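Local coordinates for protein trehalose-6-phosphate phosphatase (Neosartorya fumigata, PDB 5DXL) that belongs to the trehalose-phosphatase family of the HAD clan and, in its Rossmann-like core, packs helices against a largely parallel beta sheet, at residues 14-18 with 209-213; 21-27 with 59-65; 50-54 with 266-270; 78-84 with 94-98. All coordinates share one frame; numbering follows the deposited sequence.

Contact 1 (14-18 with 209-213); sequences QYRKA and PEFVL
In the Rossmann-like core of this HAD-clan protein, the C-terminal end of helix 8-17 lies against residues 209-213, on strand 211-216, and the contact is part aromatic, part polar. The rings of Tyr15 and Phe211 form a T-shaped pair: the Tyr15 edge is directed at the Phe211 face, with centroids 5.4 Å apart and planes at 75°. Tyr15 CD1 sits over the centre of that face, while Tyr15 CB adds an off-centre CH-pi contact. With CG of Phe211 opposite its own backbone N (chi1 177°), the ring is swung toward the helix. Ala18, the first residue to leave helical geometry, packs its CB 3.5 Å from Phe211 CB and close to Glu210 CB as well. On the polar side, Gln14 NE2 donates to Glu210 O at 2.8 Å, nearly straight at 166° and within the Gln14 amide plane. A water accepts from Gln14 NE2 and donates to Glu210 OE2, giving the amide nitrogen a second partner. Glu210 OE1 makes a salt bridge to Arg19, and Tyr15 OH is hydrogen-bonded to Asn60. Strand 21-25 flanks the site, its Phe23 touching both aromatic rings, and Phe239 of strand 238-243 meets Gln14.

Contact 2 (21-27 with 59-65); sequences RLFMFDY and RNAVWII
Arg21 lays its guanidinium against that of Arg59: Arg21 NH2 stands 3.2 Å above the centre of the Arg59 plane, the two planes being 36° apart. These like charges are close, and Asp57, in a salt bridge with Arg59 NH2, probably offsets part of the repulsion. The Arg21 chain turns about CB-CG (chi2 84°), which brings NH1 to Asn60 OD1 at 2.8 Å; the bond is moderately bent at the hydrogen, and the oxygen lies somewhat out of the guanidinium plane. The same OD1 meets the edge of the Phe23 ring at CE2, 3.6 Å away and in the ring plane.

Between the backbones, the evidence for parallel pairing is the 10° angle of the strand axes and an unbroken register from Arg21-Asn60 to Phe25-Ile64. Six hydrogen bonds alternate in direction, from Arg21 N to Arg59 O at one end to Ile65 N to Phe25 O at the other. On one face, Phe25 CE2 touches Val62 CG1, and Phe25 CD2 has Ile64 CD1 at its ring edge, 4.0 Å off. On the other, Leu22 CD1 reaches Trp63 CD1 at 4.0 Å, and Met24 CB lies 3.8 Å from Ile65 CD1, their side chains running alongside.

The pair forms the two strands of a beta-alpha-beta unit whose helix 45-56 packs on the Phe23, Phe25 and Val62 face; helix 190-199 lies over Leu22, Met24, Trp63 and Ile65, and strand 211-216 continues the sheet beyond 21-25.

Contact 3 (50-54 with 266-270); sequences TLKTL and ISMLN
Thr50 O is gripped by two donors. One is Leu54 N, the routine helical bond; the other is Asn270 ND2 of the facing helix, 3.1 Å away at 154°. Asn270 approaches in the carbonyl plane on a lone pair, and the oxygen lies close to the plane of the Asn270 amide, a geometry that would restrain rotation of that amide. Its other end, Asn270 OD1, lies beside the Leu54 backbone, 3.3 Å from Leu54 CA, while Thr53 CG2 rests 3.5 Å from Asn270 CG.

Two sheet-packed helices, 45-56 and 259-270, meet here, their local axes 9.7 Å apart at closest approach and inclined by 38°. Toward the sheet the interface turns apolar: Ile266 CG2 touches Thr50 CG2 at 3.5 Å, closer than two methyls normally pack, and Leu54 CD2 at 3.9 Å. Both methyls of the tight pair stand opposite their own backbone N, which directs them into the groove between the helices. Leu54 and Ile266 also reach Phe25.

At the Thr50-Ser267 side a water donates to Thr50 OG1 at 2.6 Å and to Ser267 OG at 2.7 Å, bridging hydroxyls also bonded within their own helices, to Arg46 O and Ile263 O.

Contact 4 (78-84 with 94-98); sequences GHIPELG and RQPRS
Arg94 and three backbone carbonyls of 78-84 make up the polar centre of this loop-loop contact. Its NH1 donates to Gly78 O at 2.9 Å, nearly straight, the oxygen lying in the guanidinium plane and using a lone pair in its own carbonyl plane. NH2 has two acceptors: Leu83 O at 2.8 Å, almost straight at 170° and also in the guanidinium plane, and Ile80 O at 2.9 Å, more bent at 136°. Arg94 NE adds a weak bond to Leu83 O. A bend at chi3 (78°) in an otherwise extended Arg94 chain turns the group into this ring of carbonyls. Ile80 O also accepts from Leu83 N, closing the type I turn Ile80-Leu83; the two donors reach it from opposite faces of the carbonyl plane.

Pro81 O is likewise doubly satisfied, by Arg97 N at 2.8 Å and by a water that also donates to Ser98 O. That water sits over the centre of one Arg94 guanidinium face. Arg97 belongs to the type II turn Gln95-Ser98; its guanidinium lies across the Glu82 chain, with Glu82 CG 3.3 Å above the plane near the rim. Pro96 CD packs 3.7 Å from Gly84 CA.

Gly84, on strand 84-87, pairs with strand 60-65, whose Trp63 touches Pro96; helix 45-56 carries Ala55 against Glu82 and Leu83, and helix 70-77 meets Arg94 through Asp74.

Overall arrangement
From the N terminus, helix 8-17 supplies the first half of contact 1 and strand 21-25 follows at once in contact 2. Helix 45-56, in contact 3, leads on to strand 60-65, which closes contact 2. Contact 4 then opens and closes a short loop, in series with contact 2. Contact 1 closes at 209-213, enclosing contacts 2 and 4; contact 3 closes last, crossing both contacts 1 and 2 and enclosing contact 4. The central strand pair touches all the others: Leu22 pairs with Phe211 and Leu213, Leu54 O bonds to Asn60, and Gly84 pairs with Val62 and Ile64. Contacts 1 and 4 do not touch, their nearest atoms being about 11 Å apart.

Contact 1 (14-18 with 209-213)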
loop_
_atom_site.group_PDB
_atom_site.type_symbol
_atom_site.label_atom_id
_atom_site.label_comp_id
_atom_site.label_asym_id
_atom_site.label_seq_id
_atom_site.Cartn_x
_atom_site.Cartn_y
_atom_site.Cartn_z
ATOM N N GLN A 14 14.959 14.511 12.461
ATOM C CA GLN A 14 14.631 13.224 13.059
ATOM C C GLN A 14 15.320 12.076 12.311
ATOM O O GLN A 14 15.697 11.081 12.918
ATOM C CB GLN A 14 13.115 13.015 13.107
ATOM C CG GLN A 14 12.679 11.807 13.919
ATOM C CD GLN A 14 13.200 11.834 15.363
ATOM O OE1 GLN A 14 13.465 12.901 15.925
ATOM N NE2 GLN A 14 13.340 10.655 15.961
ATOM N N TYR A 15 15.492 12.223 11.000
ATOM C CA TYR A 15 16.223 11.233 10.197
ATOM C C TYR A 15 17.639 11.044 10.729
ATOM O O TYR A 15 18.093 9.916 10.934
ATOM C CB TYR A 15 16.273 11.663 8.728
ATOM C CG TYR A 15 16.966 10.686 7.787
ATOM C CD1 TYR A 15 16.347 9.510 7.387
ATOM C CD2 TYR A 15 18.222 10.965 7.275
ATOM C CE1 TYR A 15 16.970 8.628 6.509
ATOM C CE2 TYR A 15 18.853 10.087 6.401
ATOM C CZ TYR A 15 18.215 8.922 6.022
ATOM O OH TYR A 15 18.852 8.051 5.157
ATOM N N ARG A 16 18.324 12.157 10.954
ATOM C CA ARG A 16 19.703 12.112 11.468
ATOM C C ARG A 16 19.792 11.492 12.859
ATOM O O ARG A 16 20.745 10.783 13.181
ATOM C CB ARG A 16 20.297 13.512 11.500
ATOM C CG ARG A 16 20.675 14.051 10.149
ATOM C CD ARG A 16 21.335 15.421 10.300
ATOM N NE ARG A 16 21.868 15.899 9.032
ATOM C CZ ARG A 16 21.788 17.154 8.609
ATOM N NH1 ARG A 16 21.195 18.079 9.358
ATOM N NH2 ARG A 16 22.299 17.483 7.430
ATOM N N LYS A 17 18.794 11.766 13.684
ATOM C CA LYS A 17 18.769 11.309 15.066
ATOM C C LYS A 17 18.474 9.808 15.165
ATOM O O LYS A 17 18.977 9.109 16.047
ATOM C CB LYS A 17 17.724 12.118 15.837
ATOM C CG LYS A 17 17.695 11.928 17.336
ATOM C CD LYS A 17 16.719 12.929 17.948
ATOM C CE LYS A 17 16.575 12.741 19.445
ATOM N NZ LYS A 17 17.865 12.959 20.154
ATOM N N ALA A 18 17.663 9.312 14.240
ATOM C CA ALA A 18 17.177 7.944 14.303
ATOM C C ALA A 18 18.234 6.910 13.955
ATOM O O ALA A 18 18.941 7.040 12.960
ATOM C CB ALA A 18 15.973 7.781 13.373
ATOM N N PRO A 209 11.527 1.596 15.205
ATOM C CA PRO A 209 12.235 2.626 14.446
ATOM C C PRO A 209 11.935 3.996 15.024
ATOM O O PRO A 209 10.805 4.231 15.445
ATOM C CB PRO A 209 11.668 2.478 13.026
ATOM C CG PRO A 209 10.341 1.853 13.211
ATOM C CD PRO A 209 10.466 0.949 14.417
ATOM N N GLU A 210 12.929 4.871 15.066
ATOM C CA GLU A 210 12.744 6.229 15.564
ATOM C C GLU A 210 12.372 7.178 14.435
ATOM O O GLU A 210 12.255 8.381 14.637
ATOM C CB GLU A 210 14.011 6.736 16.254
ATOM C CG GLU A 210 14.377 6.020 17.542
ATOM C CD GLU A 210 15.819 6.288 17.932
ATOM O OE1 GLU A 210 16.712 5.580 17.421
ATOM O OE2 GLU A 210 16.059 7.226 18.723
ATOM N N PHE A 211 12.206 6.629 13.235
ATOM C CA PHE A 211 11.838 7.443 12.080
ATOM C C PHE A 211 11.003 6.585 11.147
ATOM O O PHE A 211 11.434 5.510 10.735
ATOM C CB PHE A 211 13.088 7.974 11.375
ATOM C CG PHE A 211 12.815 8.771 10.120
ATOM C CD1 PHE A 211 12.798 10.156 10.146
ATOM C CD2 PHE A 211 12.616 8.123 8.902
ATOM C CE1 PHE A 211 12.576 10.891 8.987
ATOM C CE2 PHE A 211 12.393 8.853 7.738
ATOM C CZ PHE A 211 12.378 10.227 7.776
ATOM N N VAL A 212 9.804 7.060 10.825
ATOM C CA VAL A 212 8.945 6.398 9.842
ATOM C C VAL A 212 8.470 7.442 8.851
ATOM O O VAL A 212 7.912 8.461 9.247
ATOM C CB VAL A 212 7.718 5.721 10.483
ATOM C CG1 VAL A 212 6.880 5.035 9.419
ATOM C CG2 VAL A 212 8.158 4.725 11.551
ATOM N N LEU A 213 8.730 7.211 7.568
ATOM C CA LEU A 213 8.183 8.067 6.517
ATOM C C LEU A 213 7.303 7.226 5.623
ATOM O O LEU A 213 7.757 6.240 5.031
ATOM C CB LEU A 213 9.295 8.720 5.699
ATOM C CG LEU A 213 8.845 9.557 4.485
ATOM C CD1 LEU A 213 7.964 10.742 4.886
ATOM C CD2 LEU A 213 10.069 10.073 3.736
HETATM O O HOH W 1 14.420 9.771 18.525
#

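Contact 2 (21-27 with 59-65)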
loop_
_atom_site.group_PDB
_atom_site.type_symbol
_atom_site.label_atom_id
_atom_site.label_comp_id
_atom_site.label_asym_id
_atom_site.label_seq_id
_atom_site.Cartn_x
_atom_site.Cartn_y
_atom_site.Cartn_z
ATOM N N ARG A 21 15.412 3.422 10.646
ATOM C CA ARG A 21 14.426 4.172 9.858
ATOM C C ARG A 21 13.561 3.223 9.051
ATOM O O ARG A 21 14.053 2.216 8.538
ATOM C CB ARG A 21 15.112 5.157 8.905
ATOM C CG ARG A 21 16.005 6.238 9.533
ATOM C CD ARG A 21 17.405 5.717 9.794
ATOM N NE ARG A 21 18.347 6.819 9.962
ATOM C CZ ARG A 21 19.249 7.193 9.065
ATOM N NH1 ARG A 21 19.364 6.557 7.903
ATOM N NH2 ARG A 21 20.053 8.210 9.347
ATOM N N LEU A 22 12.279 3.559 8.923
ATOM C CA LEU A 22 11.355 2.769 8.112
ATOM C C LEU A 22 10.707 3.656 7.065
ATOM O O LEU A 22 10.186 4.722 7.399
ATOM C CB LEU A 22 10.283 2.123 8.987
ATOM C CG LEU A 22 9.127 1.431 8.268
ATOM C CD1 LEU A 22 9.601 0.222 7.460
ATOM C CD2 LEU A 22 8.068 1.011 9.280
ATOM N N PHE A 23 10.773 3.224 5.807
ATOM C CA PHE A 23 10.146 3.946 4.691
ATOM C C PHE A 23 9.105 3.065 4.020
ATOM O O PHE A 23 9.383 1.906 3.706
ATOM C CB PHE A 23 11.194 4.360 3.653
ATOM C CG PHE A 23 12.185 5.377 4.148
ATOM C CD1 PHE A 23 11.986 6.724 3.914
ATOM C CD2 PHE A 23 13.335 4.980 4.823
ATOM C CE1 PHE A 23 12.904 7.666 4.360
ATOM C CE2 PHE A 23 14.251 5.920 5.277
ATOM C CZ PHE A 23 14.048 7.256 5.035
HETATM N N MSE A 24 7.898 3.585 3.818
HETATM C CA MSE A 24 6.879 2.851 3.084
HETATM C C MSE A 24 6.313 3.770 2.006
HETATM O O MSE A 24 5.691 4.789 2.320
HETATM C CB MSE A 24 5.786 2.347 4.045
HETATM C CG MSE A 24 6.342 1.383 5.091
HETATM SE SE MSE A 24 5.037 0.696 6.399
HETATM C CE MSE A 24 4.588 2.339 7.314
ATOM N N PHE A 25 6.548 3.410 0.747
ATOM C CA PHE A 25 6.134 4.227 -0.394
ATOM C C PHE A 25 5.162 3.502 -1.300
ATOM O O PHE A 25 5.464 2.397 -1.742
ATOM C CB PHE A 25 7.339 4.587 -1.279
ATOM C CG PHE A 25 8.487 5.233 -0.556
ATOM C CD1 PHE A 25 8.282 6.185 0.431
ATOM C CD2 PHE A 25 9.775 4.890 -0.887
ATOM C CE1 PHE A 25 9.374 6.784 1.071
ATOM C CE2 PHE A 25 10.869 5.496 -0.266
ATOM C CZ PHE A 25 10.670 6.442 0.700
ATOM N N ASP A 26 4.031 4.126 -1.621
ATOM C CA ASP A 26 3.299 3.719 -2.813
ATOM C C ASP A 26 4.200 4.078 -3.998
ATOM O O ASP A 26 5.112 4.896 -3.860
ATOM C CB ASP A 26 1.929 4.419 -2.874
ATOM C CG ASP A 26 0.962 3.790 -3.882
ATOM O OD1 ASP A 26 1.313 2.834 -4.587
ATOM O OD2 ASP A 26 -0.187 4.271 -3.953
ATOM N N TYR A 27 3.975 3.452 -5.152
ATOM C CA TYR A 27 4.806 3.750 -6.314
ATOM C C TYR A 27 4.088 4.721 -7.271
ATOM O O TYR A 27 4.422 5.905 -7.326
ATOM C CB TYR A 27 5.217 2.457 -7.048
ATOM C CG TYR A 27 6.001 2.771 -8.289
ATOM C CD1 TYR A 27 7.256 3.360 -8.192
ATOM C CD2 TYR A 27 5.472 2.536 -9.548
ATOM C CE1 TYR A 27 7.978 3.699 -9.322
ATOM C CE2 TYR A 27 6.187 2.872 -10.693
ATOM C CZ TYR A 27 7.433 3.455 -10.567
ATOM O OH TYR A 27 8.152 3.791 -11.688
ATOM N N ARG A 59 20.713 1.311 7.906
ATOM C CA ARG A 59 19.865 1.865 8.952
ATOM C C ARG A 59 18.439 2.017 8.427
ATOM O O ARG A 59 17.510 2.173 9.208
ATOM C CB ARG A 59 20.388 3.216 9.428
ATOM C CG ARG A 59 21.799 3.159 10.050
ATOM C CD ARG A 59 22.306 4.563 10.360
ATOM N NE ARG A 59 22.522 5.352 9.150
ATOM C CZ ARG A 59 22.901 6.628 9.124
ATOM N NH1 ARG A 59 23.121 7.289 10.261
ATOM N NH2 ARG A 59 23.078 7.239 7.958
ATOM N N ASN A 60 18.294 1.977 7.104
ATOM C CA ASN A 60 16.981 2.169 6.477
ATOM C C ASN A 60 16.349 0.847 6.069
ATOM O O ASN A 60 17.012 -0.035 5.532
ATOM C CB ASN A 60 17.089 3.066 5.235
ATOM C CG ASN A 60 17.623 4.457 5.556
ATOM O OD1 ASN A 60 17.473 4.945 6.672
ATOM N ND2 ASN A 60 18.227 5.101 4.571
ATOM N N ALA A 61 15.053 0.714 6.321
ATOM C CA ALA A 61 14.278 -0.370 5.740
ATOM C C ALA A 61 13.333 0.293 4.751
ATOM O O ALA A 61 12.474 1.084 5.152
ATOM C CB ALA A 61 13.500 -1.151 6.814
ATOM N N VAL A 62 13.506 -0.004 3.470
ATOM C CA VAL A 62 12.785 0.719 2.427
ATOM C C VAL A 62 11.820 -0.215 1.714
ATOM O O VAL A 62 12.234 -1.223 1.128
ATOM C CB VAL A 62 13.766 1.351 1.403
ATOM C CG1 VAL A 62 13.002 2.147 0.357
ATOM C CG2 VAL A 62 14.781 2.254 2.116
ATOM N N TRP A 63 10.536 0.128 1.781
ATOM C CA TRP A 63 9.473 -0.691 1.206
ATOM C C TRP A 63 8.724 0.027 0.099
ATOM O O TRP A 63 8.355 1.199 0.248
ATOM C CB TRP A 63 8.472 -1.109 2.290
ATOM C CG TRP A 63 9.002 -2.224 3.132
ATOM C CD1 TRP A 63 9.793 -2.114 4.234
ATOM C CD2 TRP A 63 8.808 -3.621 2.905
ATOM N NE1 TRP A 63 10.095 -3.372 4.724
ATOM C CE2 TRP A 63 9.499 -4.311 3.921
ATOM C CE3 TRP A 63 8.104 -4.356 1.947
ATOM C CZ2 TRP A 63 9.502 -5.702 4.005
ATOM C CZ3 TRP A 63 8.114 -5.741 2.030
ATOM C CH2 TRP A 63 8.810 -6.394 3.054
ATOM N N ILE A 64 8.501 -0.688 -1.004
ATOM C CA ILE A 64 7.601 -0.241 -2.064
ATOM C C ILE A 64 6.315 -1.071 -1.932
ATOM O O ILE A 64 6.374 -2.303 -1.969
ATOM C CB ILE A 64 8.213 -0.439 -3.470
ATOM C CG1 ILE A 64 9.626 0.148 -3.572
ATOM C CG2 ILE A 64 7.306 0.157 -4.563
ATOM C CD1 ILE A 64 9.717 1.611 -3.180
ATOM N N ILE A 65 5.169 -0.407 -1.757
ATOM C CA ILE A 65 3.899 -1.090 -1.509
ATOM C C ILE A 65 2.940 -0.682 -2.613
ATOM O O ILE A 65 2.404 0.415 -2.602
ATOM C CB ILE A 65 3.355 -0.745 -0.114
ATOM C CG1 ILE A 65 4.409 -1.075 0.946
ATOM C CG2 ILE A 65 2.066 -1.522 0.180
ATOM C CD1 ILE A 65 4.063 -0.557 2.330
#

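Contact 3 (50-54 with 266-270)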
loop_
_atom_site.group_PDB
_atom_site.type_symbol
_atom_site.label_atom_id
_atom_site.label_comp_id
_atom_site.label_asym_id
_atom_site.label_seq_id
_atom_site.Cartn_x
_atom_site.Cartn_y
_atom_site.Cartn_z
ATOM N N THR A 50 17.660 7.303 -6.751
ATOM C CA THR A 50 17.203 7.818 -5.469
ATOM C C THR A 50 16.860 6.675 -4.517
ATOM O O THR A 50 17.261 6.684 -3.351
ATOM C CB THR A 50 15.985 8.733 -5.676
ATOM O OG1 THR A 50 16.351 9.787 -6.579
ATOM C CG2 THR A 50 15.525 9.346 -4.363
ATOM N N LEU A 51 16.142 5.683 -5.029
ATOM C CA LEU A 51 15.777 4.517 -4.224
ATOM C C LEU A 51 16.989 3.663 -3.874
ATOM O O LEU A 51 17.110 3.189 -2.744
ATOM C CB LEU A 51 14.738 3.662 -4.948
ATOM C CG LEU A 51 13.344 4.272 -5.066
ATOM C CD1 LEU A 51 12.454 3.352 -5.896
ATOM C CD2 LEU A 51 12.740 4.483 -3.682
ATOM N N LYS A 52 17.879 3.463 -4.844
ATOM C CA LYS A 52 19.054 2.633 -4.604
ATOM C C LYS A 52 19.917 3.236 -3.497
ATOM O O LYS A 52 20.379 2.531 -2.588
ATOM C CB LYS A 52 19.853 2.462 -5.889
ATOM C CG LYS A 52 21.108 1.645 -5.693
ATOM C CD LYS A 52 21.857 1.487 -7.004
ATOM C CE LYS A 52 23.127 0.667 -6.799
ATOM N NZ LYS A 52 23.850 0.466 -8.087
ATOM N N THR A 53 20.110 4.553 -3.558
ATOM C CA THR A 53 20.925 5.239 -2.566
ATOM C C THR A 53 20.273 5.186 -1.183
ATOM O O THR A 53 20.947 4.938 -0.184
ATOM C CB THR A 53 21.186 6.692 -3.000
ATOM O OG1 THR A 53 21.968 6.676 -4.206
ATOM C CG2 THR A 53 21.926 7.477 -1.914
ATOM N N LEU A 54 18.959 5.380 -1.124
ATOM C CA LEU A 54 18.269 5.319 0.162
ATOM C C LEU A 54 18.388 3.925 0.790
ATOM O O LEU A 54 18.655 3.792 1.986
ATOM C CB LEU A 54 16.788 5.711 -0.012
ATOM C CG LEU A 54 16.004 5.817 1.300
ATOM C CD1 LEU A 54 16.414 7.081 2.048
ATOM C CD2 LEU A 54 14.490 5.828 1.043
ATOM N N ILE A 266 13.411 12.791 -0.700
ATOM C CA ILE A 266 14.262 11.631 -0.450
ATOM C C ILE A 266 15.718 11.963 -0.800
ATOM O O ILE A 266 16.631 11.562 -0.081
ATOM C CB ILE A 266 13.776 10.398 -1.231
ATOM C CG1 ILE A 266 12.364 10.034 -0.777
ATOM C CG2 ILE A 266 14.700 9.213 -0.977
ATOM C CD1 ILE A 266 11.657 9.076 -1.717
ATOM N N SER A 267 15.932 12.726 -1.873
ATOM C CA SER A 267 17.290 13.178 -2.221
ATOM C C SER A 267 17.925 13.986 -1.096
ATOM O O SER A 267 19.111 13.808 -0.796
ATOM C CB SER A 267 17.266 14.004 -3.506
ATOM O OG SER A 267 16.858 13.201 -4.596
HETATM N N MSE A 268 17.142 14.859 -0.465
HETATM C CA MSE A 268 17.637 15.634 0.670
HETATM C C MSE A 268 18.120 14.695 1.767
HETATM O O MSE A 268 19.187 14.909 2.347
HETATM C CB MSE A 268 16.557 16.575 1.223
HETATM C CG MSE A 268 16.931 17.218 2.586
HETATM SE SE MSE A 268 15.397 18.199 3.273
HETATM C CE MSE A 268 14.382 16.606 3.813
ATOM N N LEU A 269 17.346 13.646 2.055
ATOM C CA LEU A 269 17.760 12.703 3.090
ATOM C C LEU A 269 19.043 11.982 2.674
ATOM O O LEU A 269 19.973 11.822 3.483
ATOM C CB LEU A 269 16.651 11.685 3.383
ATOM C CG LEU A 269 15.343 12.274 3.913
ATOM C CD1 LEU A 269 14.363 11.135 4.162
ATOM C CD2 LEU A 269 15.566 13.079 5.193
ATOM N N ASN A 270 19.107 11.575 1.409
ATOM C CA ASN A 270 20.294 10.904 0.879
ATOM C C ASN A 270 21.535 11.773 0.981
ATOM O O ASN A 270 22.628 11.270 1.245
ATOM C CB ASN A 270 20.098 10.508 -0.584
ATOM C CG ASN A 270 19.158 9.317 -0.762
ATOM O OD1 ASN A 270 18.931 8.543 0.160
ATOM N ND2 ASN A 270 18.631 9.162 -1.971
HETATM O O HOH W 2 18.175 11.629 -6.318
#

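Contact 4 (78-84 with 94-98)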
loop_
_atom_site.group_PDB
_atom_site.type_symbol
_atom_site.label_atom_id
_atom_site.label_comp_id
_atom_site.label_asym_id
_atom_site.label_seq_id
_atom_site.Cartn_x
_atom_site.Cartn_y
_atom_site.Cartn_z
ATOM N N GLY A 78 13.810 -4.693 -8.825
ATOM C CA GLY A 78 14.284 -5.869 -8.118
ATOM C C GLY A 78 15.799 -6.003 -8.061
ATOM O O GLY A 78 16.326 -6.777 -7.264
ATOM N N HIS A 79 16.488 -5.240 -8.907
ATOM C CA HIS A 79 17.947 -5.249 -8.927
ATOM C C HIS A 79 18.542 -4.513 -7.727
ATOM O O HIS A 79 19.761 -4.550 -7.518
ATOM C CB HIS A 79 18.457 -4.606 -10.208
ATOM C CG HIS A 79 18.125 -3.152 -10.299
ATOM N ND1 HIS A 79 16.845 -2.698 -10.530
ATOM C CD2 HIS A 79 18.893 -2.051 -10.128
ATOM C CE1 HIS A 79 16.846 -1.375 -10.538
ATOM N NE2 HIS A 79 18.074 -0.959 -10.289
ATOM N N ILE A 80 17.699 -3.804 -6.974
ATOM C CA ILE A 80 18.113 -3.181 -5.717
ATOM C C ILE A 80 17.790 -4.174 -4.608
ATOM O O ILE A 80 16.652 -4.279 -4.161
ATOM C CB ILE A 80 17.400 -1.842 -5.483
ATOM C CG1 ILE A 80 17.628 -0.919 -6.685
ATOM C CG2 ILE A 80 17.878 -1.191 -4.182
ATOM C CD1 ILE A 80 16.690 0.264 -6.745
ATOM N N PRO A 81 18.792 -4.937 -4.165
ATOM C CA PRO A 81 18.473 -6.092 -3.322
ATOM C C PRO A 81 17.889 -5.708 -1.966
ATOM O O PRO A 81 17.137 -6.484 -1.388
ATOM C CB PRO A 81 19.833 -6.792 -3.164
ATOM C CG PRO A 81 20.840 -5.720 -3.392
ATOM C CD PRO A 81 20.238 -4.794 -4.408
ATOM N N GLU A 82 18.202 -4.510 -1.487
ATOM C CA GLU A 82 17.746 -4.098 -0.169
ATOM C C GLU A 82 16.278 -3.680 -0.126
ATOM O O GLU A 82 15.716 -3.515 0.953
ATOM C CB GLU A 82 18.608 -2.937 0.349
ATOM C CG GLU A 82 20.108 -3.258 0.493
ATOM C CD GLU A 82 20.881 -3.087 -0.795
ATOM O OE1 GLU A 82 20.279 -2.760 -1.838
ATOM O OE2 GLU A 82 22.118 -3.284 -0.769
ATOM N N LEU A 83 15.655 -3.477 -1.284
ATOM C CA LEU A 83 14.261 -3.035 -1.259
ATOM C C LEU A 83 13.345 -4.150 -0.817
ATOM O O LEU A 83 13.419 -5.264 -1.339
ATOM C CB LEU A 83 13.792 -2.557 -2.629
ATOM C CG LEU A 83 14.316 -1.251 -3.192
ATOM C CD1 LEU A 83 13.658 -1.032 -4.560
ATOM C CD2 LEU A 83 13.976 -0.101 -2.249
ATOM N N GLY A 84 12.459 -3.838 0.119
ATOM C CA GLY A 84 11.312 -4.692 0.362
ATOM C C GLY A 84 10.255 -4.382 -0.685
ATOM O O GLY A 84 10.013 -3.217 -0.989
ATOM N N ARG A 94 8.451 -9.594 -1.106
ATOM C CA ARG A 94 9.871 -9.941 -1.075
ATOM C C ARG A 94 10.527 -9.139 0.031
ATOM O O ARG A 94 10.486 -7.907 0.001
ATOM C CB ARG A 94 10.554 -9.663 -2.417
ATOM C CG ARG A 94 12.044 -10.125 -2.435
ATOM C CD ARG A 94 12.900 -9.497 -3.578
ATOM N NE ARG A 94 13.321 -8.119 -3.292
ATOM C CZ ARG A 94 14.120 -7.411 -4.094
ATOM N NH1 ARG A 94 14.568 -7.968 -5.222
ATOM N NH2 ARG A 94 14.457 -6.146 -3.785
ATOM N N GLN A 95 11.103 -9.823 1.021
ATOM C CA GLN A 95 11.795 -9.134 2.108
ATOM C C GLN A 95 13.083 -8.499 1.593
ATOM O O GLN A 95 13.691 -9.005 0.653
ATOM C CB GLN A 95 12.137 -10.103 3.250
ATOM C CG GLN A 95 10.945 -10.722 3.976
ATOM C CD GLN A 95 10.145 -9.697 4.763
ATOM O OE1 GLN A 95 10.697 -8.747 5.323
ATOM N NE2 GLN A 95 8.838 -9.890 4.814
ATOM N N PRO A 96 13.521 -7.402 2.228
ATOM C CA PRO A 96 14.854 -6.867 1.943
ATOM C C PRO A 96 15.937 -7.952 1.987
ATOM O O PRO A 96 15.953 -8.766 2.923
ATOM C CB PRO A 96 15.061 -5.841 3.062
ATOM C CG PRO A 96 13.657 -5.348 3.342
ATOM C CD PRO A 96 12.792 -6.590 3.217
ATOM N N ARG A 97 16.783 -7.959 0.957
ATOM C CA ARG A 97 17.976 -8.804 0.855
ATOM C C ARG A 97 17.644 -10.281 0.671
ATOM O O ARG A 97 18.512 -11.141 0.819
ATOM C CB ARG A 97 18.890 -8.595 2.076
ATOM C CG ARG A 97 19.421 -7.160 2.195
ATOM C CD ARG A 97 20.291 -6.933 3.445
ATOM N NE ARG A 97 20.618 -5.508 3.563
ATOM C CZ ARG A 97 19.762 -4.587 4.003
ATOM N NH1 ARG A 97 18.541 -4.939 4.398
ATOM N NH2 ARG A 97 20.122 -3.313 4.050
ATOM N N SER A 98 16.394 -10.570 0.318
ATOM C CA SER A 98 15.993 -11.933 -0.035
ATOM C C SER A 98 15.700 -12.024 -1.526
ATOM O O SER A 98 15.169 -11.084 -2.118
ATOM C CB SER A 98 14.761 -12.364 0.766
ATOM O OG SER A 98 14.297 -13.628 0.319
HETATM O O HOH W 3 16.734 -8.960 -2.637
#